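Local coordinates for protein exopolygalacturonase (Yersinia enterocolitica, PDB 2UVF) that hydrolyses polygalacturonate, the acidic backbone of pectin, as an exo-acting family 28 glycoside hydrolase of the periplasm, probably releasing digalacturonic acid from chain ends, at residues A47-S52 / G186-I191; Y226-R231 / T237-A242; N396-D399 / C404-F407. All blocks are in the same frame, centred on the assembly; numbering follows the deposited sequence.

How the interactions relate
Going from the N terminus, the three contacts come in series, with none nested or crossing. Interaction 1 spans the longest stretch of chain: it ties a loop of the fibronectin type III domain, residues 47-52, to strand 187-191 of the beta-helix. Interaction 2 closes a short hairpin, strand 228-230 against 240-241, on the side of the beta-helix where the sugar is bound. Interaction 3 closes a short loop within the beta-helix, side chains of strand 397-399 and of the start of 405-408 meeting in the core. Interactions 2 and 3 do not touch, their nearest atoms being about 10 Å apart, yet both reach the same galacturonic acid: Arg240 holds its carboxylate and Asn406 a ring hydroxyl.

Interaction 1: residues A47-S52 / G186-I191; sequences AYDESS and GCRVEI
A salt-bridge network of Asp49, Glu50 and Arg188 spans the surface between the fibronectin type III domain and the N-terminal part of the beta-helix. The backbones stay well apart, the CA atoms of Asp49 and Arg188 being 10.8 Å from each other, and only the side chains bridge the gap. Arg188 starts straight, with CG trans to its own N (chi1 179°), and then bends at its third torsion to present the guanidinium end-on. Glu50 comes from the opposite direction, its chain folded at chi2, and the two flat groups meet almost coplanar, their planes 12° apart. This is a two-pronged grip: Arg188 NH2 bonds Glu50 OE1 at 2.8 Å and Arg188 NH1 bonds Glu50 OE2 at 3.2 Å, each oxygen using its syn lone pair. A weak third bond runs from NH2 across to OE2.

Asp49 joins in a different way. Its OD2 lies 3.1 Å from Arg188 NH2 and forms a salt bridge, but it approaches obliquely, with the carboxylate plane turned 51° from the guanidinium. NH2 is therefore shared between two acids. Asp49 OD2 and Glu50 OE1 sit just 3.1 Å from each other, both being acceptors, and the guanidinium nitrogen they share probably offsets their repulsion.

Behind the charges, Glu50 and Arg188 both touch Pro154, in a loop. Arg188 also lies on Thr208 and Asn210 of strand 207-211, while its backbone bonds to Gln155. Strand 187-191 runs parallel to both 156-158 and 207-211, and the network thus joins, at the surface, a loop of the fibronectin type III domain to an early strand in the stacked coils of a right-handed parallel beta-helix.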
ATOM      1  N   ALA A  47      -3.747 -16.600  -3.900  1.00 40.51           N
ATOM      2  CA  ALA A  47      -4.758 -15.921  -4.710  1.00 42.07           C
ATOM      3  C   ALA A  47      -5.726 -16.908  -5.387  1.00 43.02           C
ATOM      4  O   ALA A  47      -6.136 -16.723  -6.539  1.00 42.77           O
ATOM      5  CB  ALA A  47      -4.081 -15.013  -5.755  1.00 41.77           C
ATOM      6  N   TYR A  48      -6.080 -17.966  -4.662  1.00 44.52           N
ATOM      7  CA  TYR A  48      -6.976 -18.989  -5.195  1.00 45.39           C
ATOM      8  C   TYR A  48      -7.890 -19.589  -4.134  1.00 45.88           C
ATOM      9  O   TYR A  48      -7.727 -19.357  -2.929  1.00 46.19           O
ATOM     10  CB  TYR A  48      -6.203 -20.068  -5.962  1.00 45.39           C
ATOM     11  CG  TYR A  48      -5.282 -20.896  -5.108  1.00 45.91           C
ATOM     12  CD1 TYR A  48      -5.746 -22.034  -4.456  1.00 46.37           C
ATOM     13  CD2 TYR A  48      -3.949 -20.550  -4.964  1.00 46.50           C
ATOM     14  CE1 TYR A  48      -4.914 -22.798  -3.673  1.00 47.15           C
ATOM     15  CE2 TYR A  48      -3.101 -21.316  -4.187  1.00 47.95           C
ATOM     16  CZ  TYR A  48      -3.593 -22.441  -3.543  1.00 46.38           C
ATOM     17  OH  TYR A  48      -2.761 -23.200  -2.760  1.00 46.27           O
ATOM     18  N   ASP A  49      -8.844 -20.374  -4.614  1.00 46.66           N
ATOM     19  CA  ASP A  49     -10.023 -20.749  -3.863  1.00 47.11           C
ATOM     20  C   ASP A  49     -10.399 -22.172  -4.254  1.00 46.84           C
ATOM     21  O   ASP A  49      -9.679 -22.815  -5.002  1.00 46.84           O
ATOM     22  CB  ASP A  49     -11.165 -19.808  -4.288  1.00 47.67           C
ATOM     23  CG  ASP A  49     -11.937 -19.294  -3.128  1.00 49.12           C
ATOM     24  OD1 ASP A  49     -12.935 -18.575  -3.336  1.00 51.24           O
ATOM     25  OD2 ASP A  49     -11.531 -19.614  -1.992  1.00 53.93           O
ATOM     26  N   GLU A  50     -11.539 -22.650  -3.773  1.00 46.87           N
ATOM     27  CA  GLU A  50     -12.134 -23.868  -4.316  1.00 47.20           C
ATOM     28  C   GLU A  50     -12.829 -23.666  -5.673  1.00 47.07           C
ATOM     29  O   GLU A  50     -13.104 -24.642  -6.379  1.00 47.07           O
ATOM     30  CB  GLU A  50     -13.100 -24.512  -3.321  1.00 47.38           C
ATOM     31  CG  GLU A  50     -14.375 -23.721  -3.060  1.00 48.44           C
ATOM     32  CD  GLU A  50     -14.209 -22.733  -1.926  1.00 49.19           C
ATOM     33  OE1 GLU A  50     -13.072 -22.249  -1.720  1.00 47.92           O
ATOM     34  OE2 GLU A  50     -15.217 -22.447  -1.240  1.00 50.90           O
ATOM     35  N   SER A  51     -13.125 -22.419  -6.041  1.00 46.36           N
ATOM     36  CA  SER A  51     -13.788 -22.174  -7.322  1.00 45.69           C
ATOM     37  C   SER A  51     -13.202 -21.042  -8.164  1.00 45.08           C
ATOM     38  O   SER A  51     -13.719 -20.745  -9.240  1.00 45.06           O
ATOM     39  CB  SER A  51     -15.309 -22.025  -7.163  1.00 45.65           C
ATOM     40  OG  SER A  51     -15.653 -21.172  -6.096  1.00 46.46           O
ATOM     41  N   SER A  52     -12.129 -20.419  -7.688  1.00 44.38           N
ATOM     42  CA  SER A  52     -11.547 -19.281  -8.404  1.00 43.67           C
ATOM     43  C   SER A  52     -10.031 -19.210  -8.286  1.00 43.00           C
ATOM     44  O   SER A  52      -9.463 -19.599  -7.275  1.00 42.78           O
ATOM     45  CB  SER A  52     -12.181 -17.964  -7.944  1.00 43.90           C
ATOM     46  OG  SER A  52     -12.182 -17.878  -6.530  1.00 44.53           O
ATOM     47  N   GLY A 186      -7.010 -25.067   7.111  1.00 58.74           N
ATOM     48  CA  GLY A 186      -7.795 -24.940   5.881  1.00 57.82           C
ATOM     49  C   GLY A 186      -9.219 -24.428   6.072  1.00 57.36           C
ATOM     50  O   GLY A 186      -9.991 -24.361   5.108  1.00 57.37           O
ATOM     51  N   CYS A 187      -9.565 -24.056   7.307  1.00 56.63           N
ATOM     52  CA  CYS A 187     -10.881 -23.509   7.622  1.00 56.00           C
ATOM     53  C   CYS A 187     -11.142 -22.174   6.918  1.00 55.10           C
ATOM     54  O   CYS A 187     -10.232 -21.565   6.350  1.00 55.26           O
ATOM     55  CB  CYS A 187     -11.071 -23.358   9.146  1.00 56.37           C
ATOM     56  SG  CYS A 187      -9.791 -22.401  10.076  1.00 58.58           S
ATOM     57  N   ARG A 188     -12.401 -21.748   6.935  1.00 53.70           N
ATOM     58  CA  ARG A 188     -12.767 -20.387   6.604  1.00 52.29           C
ATOM     59  C   ARG A 188     -13.759 -19.918   7.663  1.00 51.50           C
ATOM     60  O   ARG A 188     -14.871 -20.453   7.759  1.00 51.50           O
ATOM     61  CB  ARG A 188     -13.371 -20.302   5.199  1.00 52.26           C
ATOM     62  CG  ARG A 188     -13.816 -18.894   4.789  1.00 51.94           C
ATOM     63  CD  ARG A 188     -14.560 -18.894   3.463  1.00 51.90           C
ATOM     64  NE  ARG A 188     -13.697 -19.394   2.404  1.00 51.07           N
ATOM     65  CZ  ARG A 188     -14.100 -20.057   1.321  1.00 51.94           C
ATOM     66  NH1 ARG A 188     -15.388 -20.328   1.103  1.00 52.17           N
ATOM     67  NH2 ARG A 188     -13.192 -20.463   0.445  1.00 51.44           N
ATOM     68  N   VAL A 189     -13.340 -18.951   8.480  1.00 50.23           N
ATOM     69  CA  VAL A 189     -14.227 -18.339   9.470  1.00 49.30           C
ATOM     70  C   VAL A 189     -15.077 -17.273   8.766  1.00 49.15           C
ATOM     71  O   VAL A 189     -14.529 -16.387   8.121  1.00 49.21           O
ATOM     72  CB  VAL A 189     -13.424 -17.727  10.651  1.00 49.16           C
ATOM     73  CG1 VAL A 189     -14.346 -17.132  11.711  1.00 48.60           C
ATOM     74  CG2 VAL A 189     -12.525 -18.764  11.268  1.00 48.42           C
ATOM     75  N   GLU A 190     -16.402 -17.380   8.877  1.00 48.69           N
ATOM     76  CA  GLU A 190     -17.335 -16.440   8.258  1.00 48.53           C
ATOM     77  C   GLU A 190     -17.914 -15.464   9.278  1.00 48.05           C
ATOM     78  O   GLU A 190     -18.404 -15.882  10.325  1.00 47.55           O
ATOM     79  CB  GLU A 190     -18.511 -17.158   7.565  1.00 48.72           C
ATOM     80  CG  GLU A 190     -18.175 -18.433   6.796  1.00 50.61           C
ATOM     81  CD  GLU A 190     -17.805 -18.208   5.332  1.00 53.14           C
ATOM     82  OE1 GLU A 190     -17.376 -17.089   4.972  1.00 52.90           O
ATOM     83  OE2 GLU A 190     -17.941 -19.172   4.538  1.00 54.17           O
ATOM     84  N   ILE A 191     -17.851 -14.169   8.957  1.00 47.74           N
ATOM     85  CA  ILE A 191     -18.607 -13.123   9.662  1.00 47.04           C
ATOM     86  C   ILE A 191     -19.705 -12.623   8.703  1.00 47.63           C
ATOM     87  O   ILE A 191     -19.439 -11.741   7.868  1.00 47.97           O
ATOM     88  CB  ILE A 191     -17.694 -11.934  10.084  1.00 47.08           C
ATOM     89  CG1 ILE A 191     -16.566 -12.406  11.024  1.00 46.61           C
ATOM     90  CG2 ILE A 191     -18.519 -10.800  10.708  1.00 47.01           C
ATOM     91  CD1 ILE A 191     -15.432 -11.444  11.189  1.00 45.62           C
TER

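Interaction 2: residues Y226-R231 / T237-A242; sequences YPAGYR and TIERPA. With ADA (alpha-D-galactopyranuronic acid), chain C; SO4 (sulfate ion), chain D.
Arg240 lies across the Tyr230 ring and carries on to the sugar: its CB sits over one ring face, offset toward the rim and 4.3 Å from the Tyr230 centroid, a CH-pi contact. Tyr230 CG lies between its backbone N and carbonyl carbon (chi1 71°), which puts the ring beside the Arg240 chain. That chain runs extended, and the guanidinium, nearly perpendicular to the ring, meets the galacturonate carboxylate at its edge. Arg240 NH1 bonds ADA O6A at 2.8 Å, while NH2 reaches both O6A and O6B. On the side of NE, NH1 also makes a weak bond to Tyr230 OH at 3.3 Å, so that it sits between the phenol oxygen and the bound galacturonate.

Both side chains leave the same face of a two-stranded antiparallel hairpin interrupted by a classic beta bulge. Gly229 and Tyr230 both donate to Arg240 O, with Gly229 N at 2.8 Å in the carbonyl plane and Tyr230 N at 3.2 Å tilted from it; Arg240 N returns a bond to Tyr230 O.

At the exposed end, Arg231 NH1 makes a salt bridge with Glu239 OE1 at 2.9 Å, and Glu239 CB lies over a guanidinium face. The backbone N of Arg231 holds a sulfate, probably from the crystallisation liquor, which Arg337 also grips. Further out, Phe354 touches Arg240, and Met358 and Leu360 touch the Tyr230 side chain.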
ATOM      1  N   TYR A 226      -7.936  -4.335  23.880  1.00 39.79           N
ATOM      2  CA  TYR A 226      -6.713  -4.364  23.077  1.00 39.40           C
ATOM      3  C   TYR A 226      -5.537  -4.461  24.056  1.00 39.49           C
ATOM      4  O   TYR A 226      -5.007  -3.432  24.498  1.00 39.09           O
ATOM      5  CB  TYR A 226      -6.586  -3.101  22.187  1.00 38.91           C
ATOM      6  CG  TYR A 226      -7.813  -2.776  21.336  1.00 38.67           C
ATOM      7  CD1 TYR A 226      -7.925  -3.251  20.024  1.00 38.91           C
ATOM      8  CD2 TYR A 226      -8.854  -1.984  21.840  1.00 39.25           C
ATOM      9  CE1 TYR A 226      -9.048  -2.955  19.238  1.00 38.72           C
ATOM     10  CE2 TYR A 226      -9.981  -1.682  21.067  1.00 38.18           C
ATOM     11  CZ  TYR A 226     -10.064  -2.168  19.761  1.00 39.36           C
ATOM     12  OH  TYR A 226     -11.164  -1.874  18.981  1.00 38.54           O
ATOM     13  N   PRO A 227      -5.130  -5.702  24.407  1.00 39.70           N
ATOM     14  CA  PRO A 227      -4.080  -5.855  25.401  1.00 39.98           C
ATOM     15  C   PRO A 227      -2.721  -5.704  24.727  1.00 39.98           C
ATOM     16  O   PRO A 227      -2.674  -5.505  23.511  1.00 40.60           O
ATOM     17  CB  PRO A 227      -4.309  -7.270  25.946  1.00 40.06           C
ATOM     18  CG  PRO A 227      -5.057  -8.021  24.864  1.00 40.57           C
ATOM     19  CD  PRO A 227      -5.576  -7.001  23.862  1.00 40.07           C
ATOM     20  N   ALA A 228      -1.627  -5.777  25.486  1.00 39.35           N
ATOM     21  CA  ALA A 228      -0.299  -5.510  24.917  1.00 38.46           C
ATOM     22  C   ALA A 228      -0.101  -6.306  23.629  1.00 37.58           C
ATOM     23  O   ALA A 228      -0.473  -7.477  23.559  1.00 38.02           O
ATOM     24  CB  ALA A 228       0.805  -5.816  25.930  1.00 38.67           C
ATOM     25  N   GLY A 229       0.497  -5.662  22.620  1.00 36.99           N
ATOM     26  CA  GLY A 229       0.551  -6.208  21.269  1.00 34.69           C
ATOM     27  C   GLY A 229       1.920  -6.558  20.748  1.00 33.90           C
ATOM     28  O   GLY A 229       2.174  -7.718  20.462  1.00 34.77           O
ATOM     29  N   TYR A 230       2.798  -5.564  20.597  1.00 32.60           N
ATOM     30  CA  TYR A 230       4.099  -5.764  19.945  1.00 31.34           C
ATOM     31  C   TYR A 230       4.997  -4.541  20.112  1.00 31.14           C
ATOM     32  O   TYR A 230       4.511  -3.455  20.431  1.00 31.55           O
ATOM     33  CB  TYR A 230       3.900  -6.044  18.431  1.00 30.90           C
ATOM     34  CG  TYR A 230       3.456  -4.826  17.636  1.00 29.24           C
ATOM     35  CD1 TYR A 230       4.369  -4.099  16.873  1.00 30.49           C
ATOM     36  CD2 TYR A 230       2.129  -4.388  17.669  1.00 27.47           C
ATOM     37  CE1 TYR A 230       3.973  -2.956  16.159  1.00 30.05           C
ATOM     38  CE2 TYR A 230       1.729  -3.274  16.967  1.00 28.24           C
ATOM     39  CZ  TYR A 230       2.651  -2.557  16.210  1.00 28.88           C
ATOM     40  OH  TYR A 230       2.250  -1.437  15.503  1.00 30.83           O
ATOM     41  N   ARG A 231       6.291  -4.716  19.877  0.50 30.99           N
ATOM     42  CA  ARG A 231       7.202  -3.609  19.659  0.50 31.57           C
ATOM     43  C   ARG A 231       7.595  -3.627  18.180  0.50 32.16           C
ATOM     44  O   ARG A 231       7.929  -4.677  17.643  0.50 31.75           O
ATOM     45  CB  ARG A 231       8.444  -3.749  20.541  0.50 31.56           C
ATOM     46  CG  ARG A 231       8.226  -3.413  22.008  0.50 31.91           C
ATOM     47  CD  ARG A 231       9.330  -4.012  22.892  0.50 33.46           C
ATOM     48  NE  ARG A 231       9.449  -3.315  24.174  0.50 34.14           N
ATOM     49  CZ  ARG A 231       8.724  -3.588  25.259  0.50 35.17           C
ATOM     50  NH1 ARG A 231       7.795  -4.542  25.239  0.50 35.20           N
ATOM     51  NH2 ARG A 231       8.919  -2.892  26.369  0.50 36.29           N
ATOM     52  N   THR A 237      11.440   0.761  22.265  1.00 38.79           N
ATOM     53  CA  THR A 237      11.333   0.675  23.724  1.00 39.01           C
ATOM     54  C   THR A 237       9.917   0.767  24.297  1.00 38.06           C
ATOM     55  O   THR A 237       9.669   0.321  25.412  1.00 37.80           O
ATOM     56  CB  THR A 237      12.360   1.608  24.451  1.00 39.29           C
ATOM     57  OG1 THR A 237      12.267   2.946  23.958  1.00 40.86           O
ATOM     58  CG2 THR A 237      13.780   1.110  24.209  1.00 40.30           C
ATOM     59  N   ILE A 238       8.983   1.294  23.511  1.00 37.54           N
ATOM     60  CA  ILE A 238       7.594   1.437  23.935  1.00 35.78           C
ATOM     61  C   ILE A 238       6.705   0.368  23.273  1.00 36.73           C
ATOM     62  O   ILE A 238       6.650   0.243  22.038  1.00 37.17           O
ATOM     63  CB  ILE A 238       7.088   2.903  23.701  1.00 36.06           C
ATOM     64  CG1 ILE A 238       8.011   3.900  24.426  1.00 33.96           C
ATOM     65  CG2 ILE A 238       5.614   3.066  24.109  1.00 33.99           C
ATOM     66  CD1 ILE A 238       7.895   5.345  23.961  1.00 34.84           C
ATOM     67  N   GLU A 239       6.038  -0.423  24.112  1.00 36.30           N
ATOM     68  CA  GLU A 239       5.125  -1.474  23.676  1.00 36.14           C
ATOM     69  C   GLU A 239       3.823  -0.861  23.151  1.00 35.89           C
ATOM     70  O   GLU A 239       3.286   0.082  23.743  1.00 35.54           O
ATOM     71  CB  GLU A 239       4.841  -2.419  24.853  1.00 35.87           C
ATOM     72  CG  GLU A 239       3.797  -3.521  24.629  1.00 37.21           C
ATOM     73  CD  GLU A 239       4.343  -4.795  24.011  1.00 39.26           C
ATOM     74  OE1 GLU A 239       5.504  -4.820  23.556  1.00 40.62           O
ATOM     75  OE2 GLU A 239       3.593  -5.790  23.971  1.00 41.08           O
ATOM     76  N   ARG A 240       3.322  -1.412  22.046  1.00 35.11           N
ATOM     77  CA  ARG A 240       2.107  -0.902  21.414  1.00 34.05           C
ATOM     78  C   ARG A 240       0.948  -1.862  21.673  1.00 33.48           C
ATOM     79  O   ARG A 240       1.166  -3.063  21.857  1.00 33.99           O
ATOM     80  CB  ARG A 240       2.342  -0.713  19.912  1.00 34.01           C
ATOM     81  CG  ARG A 240       3.271   0.426  19.600  1.00 32.17           C
ATOM     82  CD  ARG A 240       3.608   0.467  18.135  1.00 30.56           C
ATOM     83  NE  ARG A 240       4.191   1.749  17.760  1.00 27.55           N
ATOM     84  CZ  ARG A 240       4.349   2.166  16.508  1.00 27.95           C
ATOM     85  NH1 ARG A 240       3.970   1.413  15.481  1.00 28.67           N
ATOM     86  NH2 ARG A 240       4.882   3.347  16.282  1.00 25.51           N
ATOM     87  N   PRO A 241      -0.292  -1.351  21.694  1.00 32.96           N
ATOM     88  CA  PRO A 241      -1.342  -2.315  21.913  1.00 32.58           C
ATOM     89  C   PRO A 241      -1.572  -3.180  20.674  1.00 32.63           C
ATOM     90  O   PRO A 241      -1.025  -2.890  19.593  1.00 31.86           O
ATOM     91  CB  PRO A 241      -2.560  -1.439  22.201  1.00 33.01           C
ATOM     92  CG  PRO A 241      -2.309  -0.181  21.473  1.00 32.10           C
ATOM     93  CD  PRO A 241      -0.818   0.018  21.530  1.00 32.93           C
ATOM     94  N   ALA A 242      -2.366  -4.237  20.846  1.00 31.47           N
ATOM     95  CA  ALA A 242      -2.835  -5.035  19.745  1.00 31.75           C
ATOM     96  C   ALA A 242      -3.726  -4.192  18.808  1.00 31.65           C
ATOM     97  O   ALA A 242      -4.438  -3.283  19.245  1.00 30.30           O
ATOM     98  CB  ALA A 242      -3.612  -6.239  20.263  1.00 32.02           C
TER
HETATM   99  C1  ADA C   2       6.855   5.691  10.053  1.00 48.63           C
HETATM  100  C2  ADA C   2       6.960   4.541   9.030  1.00 49.10           C
HETATM  101  C3  ADA C   2       5.660   3.718   9.119  1.00 48.76           C
HETATM  102  C4  ADA C   2       5.472   3.164  10.566  1.00 47.80           C
HETATM  103  C5  ADA C   2       5.448   4.336  11.571  1.00 46.90           C
HETATM  104  C6  ADA C   2       5.302   4.012  13.084  1.00 46.04           C
HETATM  105  O2  ADA C   2       7.194   5.041   7.699  1.00 46.13           O
HETATM  106  O3  ADA C   2       5.650   2.678   8.145  1.00 50.89           O
HETATM  107  O4  ADA C   2       6.504   2.233  10.909  1.00 46.13           O
HETATM  108  O5  ADA C   2       6.624   5.188  11.409  1.00 47.28           O
HETATM  109  O6B ADA C   2       6.108   4.580  13.853  1.00 45.16           O
HETATM  110  O6A ADA C   2       4.395   3.228  13.456  1.00 43.57           O
HETATM  111  S   SO4 D1607       7.406  -8.326  21.187  1.00 56.34           S
HETATM  112  O1  SO4 D1607       6.002  -8.568  21.529  1.00 54.56           O
HETATM  113  O2  SO4 D1607       7.555  -7.273  20.168  1.00 52.63           O
HETATM  114  O3  SO4 D1607       8.134  -7.907  22.394  1.00 55.79           O
HETATM  115  O4  SO4 D1607       7.948  -9.601  20.702  1.00 56.08           O

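Interaction 3: residues N396-D399 / C404-F407; sequences NFFD and CINF. With ADA (alpha-D-galactopyranuronic acid), chain C.
The backbones of Phe398 and Cys404 approach only to 6.2 Å between CA atoms, and no hydrogen bond crosses between the segments, whose strands lie on different faces of one coil and pair with the coils before and after.

Phe398 fills the corner between them. Its CG is anti to the carbonyl carbon (chi1 -70°), which carries the ring toward Cys404 and Ile405. Cys404 O comes closest, oblique to the ring and 3.4 Å from Phe398 CE1. Cys404 CB packs against Phe398 CD1 at 3.9 Å, and the SG lies obliquely, 5.4 Å from the ring centroid, as a sulfur-aromatic contact. At the far end of the ring, Phe398 CZ meets Ile405 CG1 at 3.6 Å, the two side chains crossing at about a right angle.

Inward side chains from successive coils stack to form the core of a parallel beta-helix: Phe398 stacks with His372 and meets Phe431 almost parallel, while Ile405 touches Phe385 and Ile438.

Alternation along strand 405-408 turns Asn406, one of the glycan-pocket residues, outward. With CG trans to its N (chi1 -178°), Asn406 OD1 accepts a hydrogen bond from ADA O3 at 2.7 Å.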
ATOM      1  N   ASN A 396      -6.369  -2.172  -5.843  1.00 25.11           N
ATOM      2  CA  ASN A 396      -6.753  -1.460  -4.620  1.00 24.65           C
ATOM      3  C   ASN A 396      -7.329  -0.096  -4.944  1.00 23.63           C
ATOM      4  O   ASN A 396      -6.925   0.532  -5.899  1.00 24.67           O
ATOM      5  CB  ASN A 396      -5.538  -1.302  -3.682  1.00 25.02           C
ATOM      6  CG  ASN A 396      -5.300  -2.509  -2.769  1.00 24.11           C
ATOM      7  OD1 ASN A 396      -4.993  -2.348  -1.584  1.00 23.53           O
ATOM      8  ND2 ASN A 396      -5.433  -3.707  -3.304  1.00 25.96           N
ATOM      9  N   PHE A 397      -8.301   0.348  -4.162  1.00 23.36           N
ATOM     10  CA  PHE A 397      -8.700   1.753  -4.138  1.00 22.74           C
ATOM     11  C   PHE A 397      -8.105   2.376  -2.858  1.00 22.38           C
ATOM     12  O   PHE A 397      -8.276   1.825  -1.786  1.00 22.68           O
ATOM     13  CB  PHE A 397     -10.235   1.873  -4.156  1.00 22.14           C
ATOM     14  CG  PHE A 397     -10.765   3.290  -3.969  1.00 22.86           C
ATOM     15  CD1 PHE A 397     -11.075   4.094  -5.068  1.00 21.46           C
ATOM     16  CD2 PHE A 397     -11.004   3.797  -2.690  1.00 23.63           C
ATOM     17  CE1 PHE A 397     -11.575   5.372  -4.893  1.00 20.82           C
ATOM     18  CE2 PHE A 397     -11.502   5.080  -2.510  1.00 21.80           C
ATOM     19  CZ  PHE A 397     -11.787   5.865  -3.610  1.00 20.90           C
ATOM     20  N   PHE A 398      -7.399   3.500  -2.984  1.00 22.17           N
ATOM     21  CA  PHE A 398      -6.783   4.181  -1.810  1.00 21.85           C
ATOM     22  C   PHE A 398      -7.360   5.581  -1.640  1.00 21.59           C
ATOM     23  O   PHE A 398      -7.283   6.391  -2.549  1.00 20.61           O
ATOM     24  CB  PHE A 398      -5.253   4.285  -1.914  1.00 21.63           C
ATOM     25  CG  PHE A 398      -4.531   2.981  -1.777  1.00 23.71           C
ATOM     26  CD1 PHE A 398      -4.127   2.514  -0.524  1.00 25.01           C
ATOM     27  CD2 PHE A 398      -4.224   2.221  -2.902  1.00 22.72           C
ATOM     28  CE1 PHE A 398      -3.447   1.287  -0.402  1.00 22.49           C
ATOM     29  CE2 PHE A 398      -3.544   1.024  -2.789  1.00 21.53           C
ATOM     30  CZ  PHE A 398      -3.159   0.554  -1.540  1.00 22.17           C
ATOM     31  N   ASP A 399      -7.951   5.836  -0.468  1.00 21.74           N
ATOM     32  CA  ASP A 399      -8.327   7.181  -0.001  1.00 22.12           C
ATOM     33  C   ASP A 399      -8.012   7.166   1.516  1.00 22.42           C
ATOM     34  O   ASP A 399      -8.800   6.668   2.337  1.00 22.88           O
ATOM     35  CB  ASP A 399      -9.822   7.454  -0.287  1.00 21.51           C
ATOM     36  CG  ASP A 399     -10.183   8.910  -0.192  1.00 22.49           C
ATOM     37  OD1 ASP A 399      -9.693   9.691  -1.031  1.00 23.93           O
ATOM     38  OD2 ASP A 399     -10.986   9.279   0.708  1.00 24.46           O
ATOM     39  N   CYS A 404      -0.389   6.181   1.207  1.00 25.64           N
ATOM     40  CA  CYS A 404      -1.189   5.101   0.661  1.00 25.57           C
ATOM     41  C   CYS A 404      -0.476   3.765   0.811  1.00 26.10           C
ATOM     42  O   CYS A 404      -1.007   2.860   1.433  1.00 26.98           O
ATOM     43  CB  CYS A 404      -1.568   5.383  -0.801  1.00 24.57           C
ATOM     44  SG  CYS A 404      -2.460   6.960  -1.071  1.00 23.30           S
ATOM     45  N   ILE A 405       0.692   3.627   0.191  1.00 26.60           N
ATOM     46  CA  ILE A 405       1.540   2.465   0.394  1.00 27.03           C
ATOM     47  C   ILE A 405       2.872   2.976   0.933  1.00 28.00           C
ATOM     48  O   ILE A 405       3.516   3.844   0.330  1.00 27.28           O
ATOM     49  CB  ILE A 405       1.733   1.594  -0.889  1.00 27.65           C
ATOM     50  CG1 ILE A 405       0.382   1.114  -1.427  1.00 27.01           C
ATOM     51  CG2 ILE A 405       2.677   0.393  -0.620  1.00 25.59           C
ATOM     52  CD1 ILE A 405       0.445   0.648  -2.879  1.00 26.49           C
ATOM     53  N   ASN A 406       3.240   2.469   2.107  1.00 28.05           N
ATOM     54  CA  ASN A 406       4.476   2.873   2.744  1.00 28.46           C
ATOM     55  C   ASN A 406       5.420   1.687   2.866  1.00 28.43           C
ATOM     56  O   ASN A 406       4.984   0.573   3.146  1.00 28.22           O
ATOM     57  CB  ASN A 406       4.178   3.435   4.136  1.00 28.59           C
ATOM     58  CG  ASN A 406       5.422   3.928   4.830  1.00 28.06           C
ATOM     59  OD1 ASN A 406       6.065   3.196   5.578  1.00 28.07           O
ATOM     60  ND2 ASN A 406       5.782   5.161   4.566  1.00 26.60           N
ATOM     61  N   PHE A 407       6.709   1.930   2.656  1.00 28.51           N
ATOM     62  CA  PHE A 407       7.739   0.888   2.881  1.00 28.54           C
ATOM     63  C   PHE A 407       8.685   1.314   3.970  1.00 28.43           C
ATOM     64  O   PHE A 407       9.193   2.420   3.951  1.00 28.54           O
ATOM     65  CB  PHE A 407       8.513   0.573   1.607  1.00 27.91           C
ATOM     66  CG  PHE A 407       7.649   0.059   0.506  1.00 28.53           C
ATOM     67  CD1 PHE A 407       7.263  -1.273   0.480  1.00 25.83           C
ATOM     68  CD2 PHE A 407       7.206   0.920  -0.506  1.00 27.74           C
ATOM     69  CE1 PHE A 407       6.455  -1.742  -0.541  1.00 28.18           C
ATOM     70  CE2 PHE A 407       6.401   0.453  -1.526  1.00 28.65           C
ATOM     71  CZ  PHE A 407       6.010  -0.880  -1.540  1.00 27.24           C
TER
HETATM   72  C1  ADA C   2       6.855   5.691  10.053  1.00 48.63           C
HETATM   73  C2  ADA C   2       6.960   4.541   9.030  1.00 49.10           C
HETATM   74  C3  ADA C   2       5.660   3.718   9.119  1.00 48.76           C
HETATM   75  C4  ADA C   2       5.472   3.164  10.566  1.00 47.80           C
HETATM   76  C5  ADA C   2       5.448   4.336  11.571  1.00 46.90           C
HETATM   77  C6  ADA C   2       5.302   4.012  13.084  1.00 46.04           C
HETATM   78  O2  ADA C   2       7.194   5.041   7.699  1.00 46.13           O
HETATM   79  O3  ADA C   2       5.650   2.678   8.145  1.00 50.89           O
HETATM   80  O4  ADA C   2       6.504   2.233  10.909  1.00 46.13           O
HETATM   81  O5  ADA C   2       6.624   5.188  11.409  1.00 47.28           O
HETATM   82  O6B ADA C   2       6.108   4.580  13.853  1.00 45.16           O
HETATM   83  O6A ADA C   2       4.395   3.228  13.456  1.00 43.57           O